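Local coordinates for protein possible prolidase (Bifidobacterium longum NCC2705, PDB 2P9B) that is a putative prolidase of the amidohydrolase family that probably hydrolyses carbon-nitrogen bonds, though its substrate is not established, at residues 120-129 / 351-359; 299-308 / 442-450. All blocks are in the same frame, centred on the assembly; numbering follows the deposited sequence.

Contact 1: residues 120-129 / 351-359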
ATOM      1  N   ASN A 120       7.546 -13.058  -3.008  1.00 12.98           N
ATOM      2  CA  ASN A 120       6.344 -12.300  -2.703  1.00 12.58           C
ATOM      3  C   ASN A 120       6.367 -10.902  -3.307  1.00 11.66           C
ATOM      4  O   ASN A 120       5.337 -10.406  -3.766  1.00 12.31           O
ATOM      5  CB  ASN A 120       6.118 -12.243  -1.188  1.00 13.13           C
ATOM      6  CG  ASN A 120       5.669 -13.580  -0.621  1.00 14.28           C
ATOM      7  OD1 ASN A 120       4.808 -14.250  -1.196  1.00 16.38           O
ATOM      8  ND2 ASN A 120       6.241 -13.971   0.512  1.00 14.41           N
ATOM      9  N   ALA A 121       7.535 -10.269  -3.315  1.00 10.63           N
ATOM     10  CA  ALA A 121       7.648  -8.937  -3.905  1.00 10.88           C
ATOM     11  C   ALA A 121       7.387  -9.065  -5.405  1.00 10.98           C
ATOM     12  O   ALA A 121       6.790  -8.183  -6.023  1.00 11.06           O
ATOM     13  CB  ALA A 121       9.048  -8.359  -3.659  1.00 11.47           C
ATOM     14  N   THR A 122       7.836 -10.171  -5.992  1.00 10.99           N
ATOM     15  CA  THR A 122       7.631 -10.396  -7.415  1.00 10.94           C
ATOM     16  C   THR A 122       6.155 -10.633  -7.724  1.00 11.00           C
ATOM     17  O   THR A 122       5.650 -10.186  -8.754  1.00 12.59           O
ATOM     18  CB  THR A 122       8.469 -11.588  -7.921  1.00 11.39           C
ATOM     19  OG1 THR A 122       9.859 -11.288  -7.753  1.00 14.67           O
ATOM     20  CG2 THR A 122       8.193 -11.851  -9.398  1.00 12.67           C
ATOM     21  N   THR A 123       5.463 -11.332  -6.830  1.00 10.90           N
ATOM     22  CA  THR A 123       4.036 -11.590  -7.013  1.00 11.28           C
ATOM     23  C   THR A 123       3.285 -10.256  -7.022  1.00 11.08           C
ATOM     24  O   THR A 123       2.432 -10.022  -7.874  1.00 12.22           O
ATOM     25  CB  THR A 123       3.489 -12.482  -5.886  1.00 10.33           C
ATOM     26  OG1 THR A 123       4.075 -13.784  -5.995  1.00 13.74           O
ATOM     27  CG2 THR A 123       1.975 -12.604  -5.974  1.00 10.57           C
ATOM     28  N   LEU A 124       3.607  -9.387  -6.071  1.00 11.04           N
ATOM     29  CA  LEU A 124       2.977  -8.072  -5.999  1.00  9.86           C
ATOM     30  C   LEU A 124       3.221  -7.330  -7.307  1.00 10.35           C
ATOM     31  O   LEU A 124       2.287  -6.794  -7.906  1.00 11.06           O
ATOM     32  CB  LEU A 124       3.540  -7.265  -4.822  1.00 10.42           C
ATOM     33  CG  LEU A 124       2.903  -7.557  -3.466  1.00 10.34           C
ATOM     34  CD1 LEU A 124       3.888  -7.268  -2.339  1.00 10.54           C
ATOM     35  CD2 LEU A 124       1.637  -6.723  -3.323  1.00 11.76           C
ATOM     36  N   LEU A 125       4.469  -7.312  -7.764  1.00 10.57           N
ATOM     37  CA  LEU A 125       4.784  -6.629  -9.017  1.00 10.49           C
ATOM     38  C   LEU A 125       4.004  -7.217 -10.192  1.00 10.88           C
ATOM     39  O   LEU A 125       3.412  -6.478 -10.975  1.00 11.35           O
ATOM     40  CB  LEU A 125       6.289  -6.691  -9.305  1.00 10.97           C
ATOM     41  CG  LEU A 125       6.741  -5.996 -10.597  1.00 11.24           C
ATOM     42  CD1 LEU A 125       6.357  -4.520 -10.543  1.00 14.97           C
ATOM     43  CD2 LEU A 125       8.250  -6.141 -10.770  1.00 12.89           C
ATOM     44  N   GLU A 126       3.987  -8.546 -10.307  1.00 10.96           N
ATOM     45  CA  GLU A 126       3.269  -9.197 -11.404  1.00 11.53           C
ATOM     46  C   GLU A 126       1.776  -8.887 -11.382  1.00 13.27           C
ATOM     47  O   GLU A 126       1.112  -8.957 -12.419  1.00 14.31           O
ATOM     48  CB  GLU A 126       3.481 -10.717 -11.362  1.00 13.07           C
ATOM     49  CG  GLU A 126       4.934 -11.130 -11.575  1.00 16.15           C
ATOM     50  CD  GLU A 126       5.167 -12.617 -11.382  1.00 19.34           C
ATOM     51  OE1 GLU A 126       4.433 -13.240 -10.590  1.00 21.51           O
ATOM     52  OE2 GLU A 126       6.099 -13.153 -12.012  1.00 21.75           O
ATOM     53  N   SER A 127       1.249  -8.550 -10.205  1.00 12.29           N
ATOM     54  CA  SER A 127      -0.165  -8.230 -10.075  1.00 11.52           C
ATOM     55  C   SER A 127      -0.407  -6.772 -10.468  1.00 11.59           C
ATOM     56  O   SER A 127      -1.548  -6.308 -10.477  1.00 12.73           O
ATOM     57  CB  SER A 127      -0.651  -8.476  -8.638  1.00 11.38           C
ATOM     58  OG  SER A 127      -0.238  -7.449  -7.747  1.00 14.56           O
ATOM     59  N   GLY A 128       0.672  -6.061 -10.785  1.00 10.34           N
ATOM     60  CA  GLY A 128       0.554  -4.669 -11.196  1.00 10.31           C
ATOM     61  C   GLY A 128       0.897  -3.600 -10.167  1.00 10.40           C
ATOM     62  O   GLY A 128       0.664  -2.413 -10.411  1.00 11.20           O
ATOM     63  N   VAL A 129       1.458  -4.008  -9.031  1.00  9.09           N
ATOM     64  CA  VAL A 129       1.838  -3.089  -7.954  1.00  9.59           C
ATOM     65  C   VAL A 129       3.316  -2.711  -8.098  1.00  9.92           C
ATOM     66  O   VAL A 129       4.198  -3.541  -7.888  1.00 10.78           O
ATOM     67  CB  VAL A 129       1.619  -3.750  -6.587  1.00  9.25           C
ATOM     68  CG1 VAL A 129       1.889  -2.754  -5.477  1.00  9.72           C
ATOM     69  CG2 VAL A 129       0.200  -4.278  -6.502  1.00 10.73           C
ATOM     70  N   VAL A 351      -5.471 -12.770   2.782  1.00 15.83           N
ATOM     71  CA  VAL A 351      -5.137 -11.561   2.025  1.00 15.06           C
ATOM     72  C   VAL A 351      -4.010 -11.922   1.064  1.00 13.28           C
ATOM     73  O   VAL A 351      -2.830 -11.820   1.395  1.00 13.49           O
ATOM     74  CB  VAL A 351      -4.665 -10.406   2.928  1.00 15.22           C
ATOM     75  CG1 VAL A 351      -4.492  -9.139   2.089  1.00 14.68           C
ATOM     76  CG2 VAL A 351      -5.664 -10.169   4.056  1.00 15.76           C
ATOM     77  N   PRO A 352      -4.366 -12.355  -0.149  1.00 13.06           N
ATOM     78  CA  PRO A 352      -3.368 -12.735  -1.150  1.00 12.77           C
ATOM     79  C   PRO A 352      -2.422 -11.599  -1.507  1.00 12.46           C
ATOM     80  O   PRO A 352      -2.817 -10.432  -1.520  1.00 13.79           O
ATOM     81  CB  PRO A 352      -4.224 -13.163  -2.336  1.00 14.24           C
ATOM     82  CG  PRO A 352      -5.463 -13.705  -1.678  1.00 13.73           C
ATOM     83  CD  PRO A 352      -5.727 -12.662  -0.625  1.00 13.21           C
ATOM     84  N   GLN A 353      -1.178 -11.954  -1.802  1.00 11.83           N
ATOM     85  CA  GLN A 353      -0.164 -10.972  -2.179  1.00 11.38           C
ATOM     86  C   GLN A 353      -0.559 -10.295  -3.488  1.00 12.72           C
ATOM     87  O   GLN A 353      -0.167  -9.161  -3.753  1.00 13.32           O
ATOM     88  CB  GLN A 353       1.195 -11.656  -2.378  1.00 11.25           C
ATOM     89  CG  GLN A 353       1.797 -12.277  -1.117  1.00 11.09           C
ATOM     90  CD  GLN A 353       2.391 -11.244  -0.176  1.00 11.17           C
ATOM     91  OE1 GLN A 353       2.338 -10.038  -0.441  1.00 13.95           O
ATOM     92  NE2 GLN A 353       2.965 -11.714   0.931  1.00 11.31           N
ATOM     93  N   TYR A 354      -1.346 -10.994  -4.297  1.00 11.65           N
ATOM     94  CA  TYR A 354      -1.761 -10.473  -5.594  1.00 11.42           C
ATOM     95  C   TYR A 354      -3.143  -9.823  -5.629  1.00 11.18           C
ATOM     96  O   TYR A 354      -3.615  -9.441  -6.701  1.00 12.98           O
ATOM     97  CB  TYR A 354      -1.721 -11.604  -6.624  1.00 12.30           C
ATOM     98  CG  TYR A 354      -2.536 -12.818  -6.209  1.00 12.83           C
ATOM     99  CD1 TYR A 354      -3.935 -12.792  -6.234  1.00 13.09           C
ATOM    100  CD2 TYR A 354      -1.910 -13.978  -5.761  1.00 13.72           C
ATOM    101  CE1 TYR A 354      -4.686 -13.894  -5.820  1.00 14.96           C
ATOM    102  CE2 TYR A 354      -2.651 -15.085  -5.346  1.00 13.47           C
ATOM    103  CZ  TYR A 354      -4.036 -15.035  -5.376  1.00 15.43           C
ATOM    104  OH  TYR A 354      -4.772 -16.121  -4.946  1.00 16.73           O
ATOM    105  N   ALA A 355      -3.783  -9.679  -4.472  1.00 10.68           N
ATOM    106  CA  ALA A 355      -5.133  -9.131  -4.432  1.00 10.36           C
ATOM    107  C   ALA A 355      -5.281  -7.655  -4.081  1.00  9.91           C
ATOM    108  O   ALA A 355      -6.307  -7.246  -3.554  1.00 12.12           O
ATOM    109  CB  ALA A 355      -5.995  -9.979  -3.484  1.00  9.82           C
ATOM    110  N   THR A 356      -4.278  -6.842  -4.392  1.00  9.78           N
ATOM    111  CA  THR A 356      -4.391  -5.422  -4.080  1.00 10.41           C
ATOM    112  C   THR A 356      -5.663  -4.817  -4.690  1.00 10.90           C
ATOM    113  O   THR A 356      -6.336  -4.006  -4.057  1.00 10.54           O
ATOM    114  CB  THR A 356      -3.158  -4.641  -4.597  1.00 10.64           C
ATOM    115  OG1 THR A 356      -1.994  -5.074  -3.890  1.00 12.55           O
ATOM    116  CG2 THR A 356      -3.341  -3.136  -4.388  1.00 10.10           C
ATOM    117  N   TRP A 357      -5.997  -5.239  -5.910  1.00 12.00           N
ATOM    118  CA  TRP A 357      -7.168  -4.714  -6.613  1.00 12.91           C
ATOM    119  C   TRP A 357      -8.462  -4.800  -5.800  1.00 12.39           C
ATOM    120  O   TRP A 357      -9.332  -3.935  -5.909  1.00 12.74           O
ATOM    121  CB  TRP A 357      -7.373  -5.453  -7.944  1.00 14.04           C
ATOM    122  CG  TRP A 357      -7.897  -6.849  -7.764  1.00 13.99           C
ATOM    123  CD1 TRP A 357      -7.173  -7.971  -7.492  1.00 15.15           C
ATOM    124  CD2 TRP A 357      -9.276  -7.242  -7.730  1.00 15.37           C
ATOM    125  NE1 TRP A 357      -8.016  -9.040  -7.280  1.00 16.53           N
ATOM    126  CE2 TRP A 357      -9.310  -8.618  -7.420  1.00 15.98           C
ATOM    127  CE3 TRP A 357     -10.485  -6.559  -7.923  1.00 15.52           C
ATOM    128  CZ2 TRP A 357     -10.511  -9.327  -7.301  1.00 17.42           C
ATOM    129  CZ3 TRP A 357     -11.678  -7.265  -7.803  1.00 18.21           C
ATOM    130  CH2 TRP A 357     -11.677  -8.637  -7.494  1.00 18.10           C
ATOM    131  N   ARG A 358      -8.588  -5.847  -4.994  1.00 10.90           N
ATOM    132  CA  ARG A 358      -9.786  -6.050  -4.188  1.00 10.74           C
ATOM    133  C   ARG A 358     -10.046  -4.883  -3.242  1.00 10.43           C
ATOM    134  O   ARG A 358     -11.199  -4.551  -2.963  1.00 12.60           O
ATOM    135  CB  ARG A 358      -9.669  -7.347  -3.380  1.00 11.60           C
ATOM    136  CG  ARG A 358     -10.872  -7.632  -2.484  1.00 13.64           C
ATOM    137  CD  ARG A 358     -12.067  -8.121  -3.291  1.00 15.94           C
ATOM    138  NE  ARG A 358     -11.879  -9.499  -3.733  1.00 17.52           N
ATOM    139  CZ  ARG A 358     -12.788 -10.203  -4.399  1.00 19.13           C
ATOM    140  NH1 ARG A 358     -13.956  -9.657  -4.711  1.00 18.58           N
ATOM    141  NH2 ARG A 358     -12.535 -11.459  -4.737  1.00 19.38           N
ATOM    142  N   GLU A 359      -8.981  -4.254  -2.753  1.00 10.55           N
ATOM    143  CA  GLU A 359      -9.136  -3.134  -1.818  1.00 10.55           C
ATOM    144  C   GLU A 359      -9.895  -1.975  -2.448  1.00 10.78           C
ATOM    145  O   GLU A 359     -10.654  -1.278  -1.768  1.00 10.91           O
ATOM    146  CB  GLU A 359      -7.763  -2.649  -1.320  1.00  9.25           C
ATOM    147  CG  GLU A 359      -7.817  -1.593  -0.194  1.00  9.97           C
ATOM    148  CD  GLU A 359      -8.423  -2.102   1.120  1.00 11.50           C
ATOM    149  OE1 GLU A 359      -8.583  -3.328   1.294  1.00 14.73           O
ATOM    150  OE2 GLU A 359      -8.731  -1.260   1.990  1.00 13.16           O
TER
HETATM  151  O   HOH W   1      -1.396  -7.240  -5.142  1.00 12.05           O

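Contact 2: residues 299-308 / 442-450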
ATOM      1  N   LEU A 299     -12.377  -7.668   6.784  1.00 17.54           N
ATOM      2  CA  LEU A 299     -13.604  -8.277   6.287  1.00 18.60           C
ATOM      3  C   LEU A 299     -13.650  -9.799   6.197  1.00 19.47           C
ATOM      4  O   LEU A 299     -14.687 -10.397   6.473  1.00 19.75           O
ATOM      5  CB  LEU A 299     -13.982  -7.665   4.939  1.00 18.11           C
ATOM      6  CG  LEU A 299     -14.569  -6.256   5.053  1.00 18.86           C
ATOM      7  CD1 LEU A 299     -14.725  -5.638   3.671  1.00 19.71           C
ATOM      8  CD2 LEU A 299     -15.919  -6.333   5.767  1.00 20.34           C
ATOM      9  N   PRO A 300     -12.545 -10.447   5.792  1.00 19.97           N
ATOM     10  CA  PRO A 300     -12.573 -11.911   5.703  1.00 21.00           C
ATOM     11  C   PRO A 300     -12.979 -12.579   7.015  1.00 21.79           C
ATOM     12  O   PRO A 300     -13.716 -13.566   7.020  1.00 21.80           O
ATOM     13  CB  PRO A 300     -11.142 -12.257   5.305  1.00 21.12           C
ATOM     14  CG  PRO A 300     -10.748 -11.082   4.462  1.00 21.14           C
ATOM     15  CD  PRO A 300     -11.278  -9.913   5.259  1.00 20.54           C
ATOM     16  N   LEU A 301     -12.499 -12.031   8.126  1.00 21.49           N
ATOM     17  CA  LEU A 301     -12.795 -12.584   9.441  1.00 23.44           C
ATOM     18  C   LEU A 301     -14.266 -12.494   9.829  1.00 23.55           C
ATOM     19  O   LEU A 301     -14.732 -13.265  10.666  1.00 24.43           O
ATOM     20  CB  LEU A 301     -11.950 -11.882  10.503  1.00 24.52           C
ATOM     21  CG  LEU A 301     -10.437 -12.038  10.341  1.00 26.60           C
ATOM     22  CD1 LEU A 301      -9.728 -11.175  11.366  1.00 26.70           C
ATOM     23  CD2 LEU A 301     -10.047 -13.503  10.496  1.00 28.59           C
ATOM     24  N   THR A 302     -14.994 -11.554   9.232  1.00 22.74           N
ATOM     25  CA  THR A 302     -16.410 -11.389   9.554  1.00 23.25           C
ATOM     26  C   THR A 302     -17.349 -11.955   8.491  1.00 23.42           C
ATOM     27  O   THR A 302     -18.520 -12.211   8.771  1.00 22.98           O
ATOM     28  CB  THR A 302     -16.772  -9.897   9.765  1.00 22.58           C
ATOM     29  OG1 THR A 302     -16.600  -9.179   8.534  1.00 20.88           O
ATOM     30  CG2 THR A 302     -15.887  -9.282  10.838  1.00 23.31           C
ATOM     31  N   LEU A 303     -16.841 -12.159   7.278  1.00 22.91           N
ATOM     32  CA  LEU A 303     -17.667 -12.684   6.194  1.00 24.43           C
ATOM     33  C   LEU A 303     -17.547 -14.193   6.008  1.00 26.36           C
ATOM     34  O   LEU A 303     -18.464 -14.833   5.497  1.00 28.20           O
ATOM     35  CB  LEU A 303     -17.319 -11.986   4.877  1.00 24.68           C
ATOM     36  CG  LEU A 303     -17.532 -10.472   4.814  1.00 24.47           C
ATOM     37  CD1 LEU A 303     -16.995  -9.946   3.493  1.00 24.97           C
ATOM     38  CD2 LEU A 303     -19.012 -10.142   4.960  1.00 25.74           C
ATOM     39  N   LEU A 304     -16.417 -14.757   6.414  1.00 26.69           N
ATOM     40  CA  LEU A 304     -16.197 -16.194   6.286  1.00 28.36           C
ATOM     41  C   LEU A 304     -16.590 -16.897   7.585  1.00 29.15           C
ATOM     42  O   LEU A 304     -16.476 -16.322   8.666  1.00 28.88           O
ATOM     43  CB  LEU A 304     -14.725 -16.472   5.967  1.00 28.09           C
ATOM     44  CG  LEU A 304     -14.183 -15.907   4.649  1.00 27.80           C
ATOM     45  CD1 LEU A 304     -12.672 -16.075   4.601  1.00 28.09           C
ATOM     46  CD2 LEU A 304     -14.840 -16.616   3.473  1.00 29.25           C
ATOM     47  N   GLY A 305     -17.055 -18.138   7.474  1.00 30.90           N
ATOM     48  CA  GLY A 305     -17.447 -18.881   8.659  1.00 32.09           C
ATOM     49  C   GLY A 305     -16.246 -19.261   9.502  1.00 33.43           C
ATOM     50  O   GLY A 305     -15.133 -19.361   8.991  1.00 32.72           O
ATOM     51  N   GLN A 306     -16.466 -19.476  10.796  1.00 34.44           N
ATOM     52  CA  GLN A 306     -15.385 -19.847  11.702  1.00 36.31           C
ATOM     53  C   GLN A 306     -14.778 -21.193  11.324  1.00 37.59           C
ATOM     54  O   GLN A 306     -13.643 -21.494  11.684  1.00 37.61           O
ATOM     55  CB  GLN A 306     -15.899 -19.904  13.137  1.00 36.44           C
ATOM     56  CG  GLN A 306     -16.508 -18.605  13.613  1.00 36.69           C
ATOM     57  CD  GLN A 306     -17.102 -18.726  14.995  1.00 36.21           C
ATOM     58  OE1 GLN A 306     -16.384 -18.894  15.979  1.00 36.65           O
ATOM     59  NE2 GLN A 306     -18.424 -18.647  15.076  1.00 36.70           N
ATOM     60  N   ASP A 307     -15.543 -22.003  10.602  1.00 38.88           N
ATOM     61  CA  ASP A 307     -15.063 -23.309  10.170  1.00 40.77           C
ATOM     62  C   ASP A 307     -13.952 -23.103   9.148  1.00 40.20           C
ATOM     63  O   ASP A 307     -13.099 -23.968   8.953  1.00 39.96           O
ATOM     64  CB  ASP A 307     -16.203 -24.105   9.536  1.00 42.87           C
ATOM     65  CG  ASP A 307     -16.820 -23.388   8.354  1.00 45.23           C
ATOM     66  OD1 ASP A 307     -17.372 -22.283   8.550  1.00 46.86           O
ATOM     67  OD2 ASP A 307     -16.751 -23.922   7.227  1.00 46.63           O
ATOM     68  N   VAL A 308     -13.975 -21.945   8.499  1.00 39.12           N
ATOM     69  CA  VAL A 308     -12.981 -21.609   7.491  1.00 38.50           C
ATOM     70  C   VAL A 308     -11.824 -20.825   8.100  1.00 37.57           C
ATOM     71  O   VAL A 308     -10.659 -21.138   7.861  1.00 37.32           O
ATOM     72  CB  VAL A 308     -13.601 -20.761   6.357  1.00 38.72           C
ATOM     73  CG1 VAL A 308     -12.548 -20.454   5.302  1.00 39.36           C
ATOM     74  CG2 VAL A 308     -14.779 -21.498   5.740  1.00 39.33           C
ATOM     75  N   ASP A 442      -9.172 -17.852  -3.707  1.00 24.43           N
ATOM     76  CA  ASP A 442      -9.837 -16.862  -4.542  1.00 24.96           C
ATOM     77  C   ASP A 442     -11.338 -17.143  -4.622  1.00 24.87           C
ATOM     78  O   ASP A 442     -12.148 -16.218  -4.613  1.00 24.04           O
ATOM     79  CB  ASP A 442      -9.238 -16.838  -5.957  1.00 24.16           C
ATOM     80  CG  ASP A 442      -7.796 -16.331  -5.989  1.00 25.17           C
ATOM     81  OD1 ASP A 442      -7.320 -15.750  -4.987  1.00 23.46           O
ATOM     82  OD2 ASP A 442      -7.138 -16.503  -7.042  1.00 23.84           O
ATOM     83  N   ALA A 443     -11.707 -18.420  -4.696  1.00 25.59           N
ATOM     84  CA  ALA A 443     -13.117 -18.803  -4.774  1.00 25.79           C
ATOM     85  C   ALA A 443     -13.857 -18.404  -3.497  1.00 25.66           C
ATOM     86  O   ALA A 443     -14.966 -17.873  -3.548  1.00 25.62           O
ATOM     87  CB  ALA A 443     -13.240 -20.307  -5.000  1.00 26.50           C
ATOM     88  N   LEU A 444     -13.233 -18.671  -2.355  1.00 25.63           N
ATOM     89  CA  LEU A 444     -13.813 -18.342  -1.059  1.00 25.13           C
ATOM     90  C   LEU A 444     -14.014 -16.841  -0.908  1.00 24.18           C
ATOM     91  O   LEU A 444     -15.050 -16.389  -0.420  1.00 24.25           O
ATOM     92  CB  LEU A 444     -12.910 -18.839   0.071  1.00 26.41           C
ATOM     93  CG  LEU A 444     -12.855 -20.338   0.355  1.00 27.44           C
ATOM     94  CD1 LEU A 444     -11.779 -20.619   1.394  1.00 27.36           C
ATOM     95  CD2 LEU A 444     -14.215 -20.811   0.843  1.00 27.93           C
ATOM     96  N   LEU A 445     -13.017 -16.066  -1.320  1.00 22.71           N
ATOM     97  CA  LEU A 445     -13.111 -14.618  -1.213  1.00 22.08           C
ATOM     98  C   LEU A 445     -14.149 -14.054  -2.172  1.00 21.56           C
ATOM     99  O   LEU A 445     -14.908 -13.155  -1.811  1.00 21.21           O
ATOM    100  CB  LEU A 445     -11.743 -13.975  -1.464  1.00 20.20           C
ATOM    101  CG  LEU A 445     -10.726 -14.275  -0.357  1.00 20.46           C
ATOM    102  CD1 LEU A 445      -9.372 -13.676  -0.717  1.00 19.97           C
ATOM    103  CD2 LEU A 445     -11.227 -13.704   0.963  1.00 21.48           C
ATOM    104  N   ASP A 446     -14.188 -14.586  -3.391  1.00 23.57           N
ATOM    105  CA  ASP A 446     -15.158 -14.126  -4.378  1.00 26.03           C
ATOM    106  C   ASP A 446     -16.575 -14.290  -3.840  1.00 27.41           C
ATOM    107  O   ASP A 446     -17.393 -13.375  -3.933  1.00 27.35           O
ATOM    108  CB  ASP A 446     -15.016 -14.905  -5.694  1.00 28.20           C
ATOM    109  CG  ASP A 446     -13.987 -14.288  -6.633  1.00 31.18           C
ATOM    110  OD1 ASP A 446     -13.988 -13.049  -6.780  1.00 30.77           O
ATOM    111  OD2 ASP A 446     -13.188 -15.042  -7.232  1.00 34.86           O
ATOM    112  N   GLU A 447     -16.858 -15.459  -3.276  1.00 29.32           N
ATOM    113  CA  GLU A 447     -18.174 -15.728  -2.715  1.00 31.29           C
ATOM    114  C   GLU A 447     -18.426 -14.829  -1.511  1.00 30.87           C
ATOM    115  O   GLU A 447     -19.496 -14.236  -1.383  1.00 31.06           O
ATOM    116  CB  GLU A 447     -18.292 -17.194  -2.288  1.00 34.41           C
ATOM    117  CG  GLU A 447     -19.600 -17.514  -1.575  1.00 39.35           C
ATOM    118  CD  GLU A 447     -19.664 -18.941  -1.060  1.00 42.84           C
ATOM    119  OE1 GLU A 447     -18.802 -19.318  -0.237  1.00 45.08           O
ATOM    120  OE2 GLU A 447     -20.580 -19.683  -1.478  1.00 45.19           O
ATOM    121  N   ALA A 448     -17.432 -14.728  -0.633  1.00 28.98           N
ATOM    122  CA  ALA A 448     -17.549 -13.905   0.564  1.00 28.47           C
ATOM    123  C   ALA A 448     -17.870 -12.443   0.260  1.00 28.37           C
ATOM    124  O   ALA A 448     -18.738 -11.847   0.902  1.00 27.77           O
ATOM    125  CB  ALA A 448     -16.264 -13.992   1.376  1.00 30.32           C
ATOM    126  N   TYR A 449     -17.171 -11.873  -0.718  1.00 27.31           N
ATOM    127  CA  TYR A 449     -17.371 -10.478  -1.101  1.00 28.32           C
ATOM    128  C   TYR A 449     -18.553 -10.271  -2.043  1.00 30.35           C
ATOM    129  O   TYR A 449     -18.917  -9.137  -2.357  1.00 31.06           O
ATOM    130  CB  TYR A 449     -16.098  -9.923  -1.747  1.00 24.68           C
ATOM    131  CG  TYR A 449     -14.940  -9.786  -0.785  1.00 22.48           C
ATOM    132  CD1 TYR A 449     -15.085  -9.080   0.407  1.00 21.58           C
ATOM    133  CD2 TYR A 449     -13.697 -10.357  -1.069  1.00 19.25           C
ATOM    134  CE1 TYR A 449     -14.024  -8.947   1.300  1.00 19.75           C
ATOM    135  CE2 TYR A 449     -12.628 -10.228  -0.185  1.00 18.97           C
ATOM    136  CZ  TYR A 449     -12.800  -9.523   0.997  1.00 18.27           C
ATOM    137  OH  TYR A 449     -11.758  -9.399   1.885  1.00 19.13           O
ATOM    138  N   ALA A 450     -19.146 -11.369  -2.500  1.00 33.37           N
ATOM    139  CA  ALA A 450     -20.291 -11.286  -3.395  1.00 36.52           C
ATOM    140  C   ALA A 450     -21.499 -10.786  -2.613  1.00 38.14           C
ATOM    141  O   ALA A 450     -22.043  -9.725  -2.990  1.00 40.62           O
ATOM    142  CB  ALA A 450     -20.584 -12.652  -4.001  1.00 36.30           C
TER

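Contact 1: residues 120-129 / 351-359
The amides of Asn120 and Gln353 lie stacked, their planes 25° apart, with Asn120 CG 3.6 Å from Gln353 NE2. Three of the polar atoms bond elsewhere: Asn120 ND2 to Leu80 O, Gln353 NE2 to His79 O and Gln353 OE1 to Thr346 OG1. Gln353 CB and CG lie beside helix 113-126, and the bend at chi2 (-76°) turns the amide over that of Asn120. Thr123 meets the start of this side chain with its methyl: CG2 is 3.8 Å from Gln353 CB and also touches Tyr354 near the ring's edge. A beta-branched threonine suits the spot, since its OG1 turns back to His119 O in its own helix while the methyl faces across. Further along, at the OE1 end of the amide, Leu124 CD1 packs 3.7 Å from Gln353 OE1. With an alanine here in place of Gln353, His79 O and Thr346 OG1 would probably lose these partners, and a gap would open beside the Asn120 amide and Leu124. In the TIM-barrel amidohydrolase fold, this joins the end of helix 113-126 to the turn leading into helix 356-367. The first helix closes in a Schellman motif, Gly128 taking the positive phi. Beside it Ser127 OG donates to Leu124 O (2.6 Å), and accepts from a water that also donates to Gln353 O, 2.7 Å away. The same water bonds Thr356 OG1, which has a further partner in Asn75 ND2. Past the water, Val129 CG2 lies 3.5 Å from Thr356 OG1.

Contact 2: residues 299-308 / 442-450
Val308 and Leu444 reach toward each other tip to tip, Val308 CG1 lying 4.0 Å from Leu444 CD1. One turn on along helix 442-449, Leu304 and Leu303 both pack on Ala448. Leu304 brings CD2 to 3.6 Å from Ala448 CB, with the backbone oxygen of Leu444 also nearby. Leu303 sets its CB 4.2 Å from Ala448 CB, where the backbones come closest. A small alanine suits this place: its short side chain lets Leu303 and Leu304 both settle against the helix. With CG anti to its carbonyl carbon (chi1 -62°), Leu304 extends its branched end toward helix 442-449 although its CB does not point there.

The second kind of contact is aliphatic on aromatic, round Tyr449. Leu299 CB lies in the plane of the ring at its edge, 3.9 Å from Tyr449 CE1. Leu303 CD1 comes in obliquely, 3.7 Å from Tyr449 CD1, and its side chain crosses that of the tyrosine at about a right angle. Pro300 meets the phenol end with its CG and CD, CG lying 3.2 Å from Tyr449 OH. Proline suits a kink of the kind found here in helix 299-303, since its N carries no hydrogen and can make no bond to the turn before.

The axes of 299-303 and 442-449 cross at 75°, 10.2 Å apart at their closest, joining the C-terminal helix to the region after strand 290-292 in the barrel. Phe350 touches Pro300, Leu304 and Val308 from a loop, while Leu362 of helix 356-367 meets both Leu299 and Tyr449. No hydrogen bond or salt bridge spans the two segments, so their mutual hold rests on shape and the burial of apolar surface.

How the contacts relate
Contact 1 is buried nearer the middle of the chain, about 10 Å from its centre, whereas contact 2 is partly buried and lies about 22 Å out. The difference shows in their chemistry: 120-129 / 351-359 mixes stacked amides, hydroxyls and a bridging water with methyl packing, while 299-308 / 442-450 joins its segments through apolar contacts. Their centres are about 19 Å apart, yet 351-359 and 442-450 meet directly. There, Arg358 NH2 forms a salt bridge with Asp446 OD1, and Tyr354 OH probably hydrogen-bonds Asp442 OD1. The C-terminal helix 439-449 thus has polar ties to the segment used by contact 1 and apolar ones to 299-308.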